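Glycoside hydrolase, family 11\:clostridium cellulosome enzyme, dockerin type i\:polysaccharide (Clostridium thermocellum, PDB 2C71) probably removes acetyl groups from xylan as a metal-dependent carbohydrate esterase of family 4, contributing to plant cell-wall breakdown by the cellulosome. Local coordinates at residues P165-L168 / D169-P173. Numbering follows the deposited sequence.
Sequences PEAL and DIIIP
Ile171 lies one helical turn beyond Ala167 and reaches back over it, its CD1 ending 4.1 Å from Ala167 CB and 4.2 Å from Leu168 CD2. CG1 stands anti to the carbonyl carbon (chi1 -66°) and the chain is extended beyond it, which carries the methyl back to the preceding turn. Ile172 repeats the move beside it: its CD1 comes within 4.1 Å of Leu168 CB. Alanine is small enough to let the long isoleucine branch pass close, while the branched Leu168 extends the same oily surface.

Beneath these methyls the backbone is irregular. Ala167 O receives two N-H groups: Ile171 N, 2.9 Å from Ala167 O, makes the usual alpha-helical bond, whereas Ile170 N sits above the carbonyl plane. Ile170 N is thus bonded three residues back instead of four, and the helix kinks here. Asp169 N likewise reaches three back, weakly, to Glu166 O, and Asp169 CB lies 3.4 Å from that oxygen. The bond from Ile172 N to Leu168 O is regular again at 3.0 Å. Pro173 has no N-H for the turn before, so the ladder lapses there; its CD rests 3.6 Å from Leu168 O, beside the bond from Ile172 N.

Helix 164-177 is one of those packed round the parallel strands of the NodB-homology fold, a distorted beta/alpha barrel in this family. Leu168 meets Leu9 and Phe11 of strand 6-12, a place suited to a large apolar group; Ile171 meets Val142 and Ile170 meets Ala139 and Ile143 of helix 135-145. On helix 17-30, Tyr30 is touched by Ile172 and Pro173, and the carboxylate of Asp169 forms salt bridges with Lys26 and Lys29 and a hydrogen bond with Tyr30 OH, which probably keep it ionised.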
loop_
_atom_site.group_PDB
_atom_site.type_symbol
_atom_site.label_atom_id
_atom_site.label_comp_id
_atom_site.label_asym_id
_atom_site.label_seq_id
_atom_site.Cartn_x
_atom_site.Cartn_y
_atom_site.Cartn_z
ATOM N N PRO A 165 -13.513 3.351 0.757
ATOM C CA PRO A 165 -13.487 4.610 1.555
ATOM C C PRO A 165 -14.494 4.547 2.709
ATOM O O PRO A 165 -14.180 4.942 3.839
ATOM C CB PRO A 165 -13.816 5.705 0.524
ATOM C CG PRO A 165 -13.345 5.117 -0.803
ATOM C CD PRO A 165 -13.667 3.631 -0.687
ATOM N N GLU A 166 -15.714 4.092 2.407
ATOM C CA GLU A 166 -16.747 4.013 3.436
ATOM C C GLU A 166 -16.374 3.024 4.543
ATOM O O GLU A 166 -16.704 3.232 5.726
ATOM C CB GLU A 166 -18.081 3.693 2.748
ATOM C CG GLU A 166 -18.600 4.850 1.875
ATOM C CD GLU A 166 -17.772 5.185 0.626
ATOM O OE1 GLU A 166 -17.284 4.286 -0.109
ATOM O OE2 GLU A 166 -17.611 6.405 0.384
ATOM N N ALA A 167 -15.661 1.955 4.210
ATOM C CA ALA A 167 -15.173 1.029 5.227
ATOM C C ALA A 167 -14.287 1.747 6.230
ATOM O O ALA A 167 -14.255 1.384 7.416
ATOM C CB ALA A 167 -14.454 -0.131 4.594
ATOM N N LEU A 168 -13.517 2.742 5.780
ATOM C CA LEU A 168 -12.610 3.467 6.666
ATOM C C LEU A 168 -13.365 4.243 7.762
ATOM O O LEU A 168 -12.796 4.478 8.823
ATOM C CB LEU A 168 -11.715 4.431 5.876
ATOM C CG LEU A 168 -10.813 3.753 4.835
ATOM C CD1 LEU A 168 -10.043 4.824 4.050
ATOM C CD2 LEU A 168 -9.832 2.811 5.488
ATOM N N ASP A 169 -14.614 4.618 7.490
ATOM C CA ASP A 169 -15.451 5.259 8.538
ATOM C C ASP A 169 -15.745 4.378 9.716
ATOM O O ASP A 169 -16.143 4.908 10.763
ATOM C CB ASP A 169 -16.774 5.783 7.971
ATOM C CG ASP A 169 -16.595 6.993 7.091
ATOM O OD1 ASP A 169 -15.866 7.950 7.478
ATOM O OD2 ASP A 169 -17.211 7.004 6.002
ATOM N N ILE A 170 -15.612 3.049 9.572
ATOM C CA ILE A 170 -15.705 2.093 10.659
ATOM C C ILE A 170 -14.316 1.716 11.150
ATOM O O ILE A 170 -14.048 1.722 12.360
ATOM C CB ILE A 170 -16.505 0.857 10.254
ATOM C CG1 ILE A 170 -17.920 1.242 9.862
ATOM C CG2 ILE A 170 -16.491 -0.189 11.348
ATOM C CD1 ILE A 170 -18.667 0.142 9.112
ATOM N N ILE A 171 -13.417 1.342 10.233
ATOM C CA ILE A 171 -12.083 0.879 10.625
ATOM C C ILE A 171 -11.350 1.878 11.493
ATOM O O ILE A 171 -10.771 1.488 12.524
ATOM C CB ILE A 171 -11.250 0.548 9.363
ATOM C CG1 ILE A 171 -11.849 -0.656 8.598
ATOM C CG2 ILE A 171 -9.808 0.292 9.727
ATOM C CD1 ILE A 171 -11.332 -0.781 7.176
ATOM N N ILE A 172 -11.262 3.124 11.036
ATOM C CA ILE A 172 -10.398 4.089 11.730
ATOM C C ILE A 172 -10.925 4.368 13.159
ATOM O O ILE A 172 -10.177 4.217 14.128
ATOM C CB ILE A 172 -10.095 5.304 10.853
ATOM C CG1 ILE A 172 -9.205 4.889 9.685
ATOM C CG2 ILE A 172 -9.426 6.392 11.738
ATOM C CD1 ILE A 172 -9.083 5.937 8.590
ATOM N N PRO A 173 -12.201 4.750 13.312
ATOM C CA PRO A 173 -12.683 4.981 14.702
ATOM C C PRO A 173 -12.593 3.745 15.585
ATOM O O PRO A 173 -12.252 3.844 16.766
ATOM C CB PRO A 173 -14.101 5.476 14.484
ATOM C CG PRO A 173 -14.121 6.059 13.103
ATOM C CD PRO A 173 -13.204 5.190 12.324
#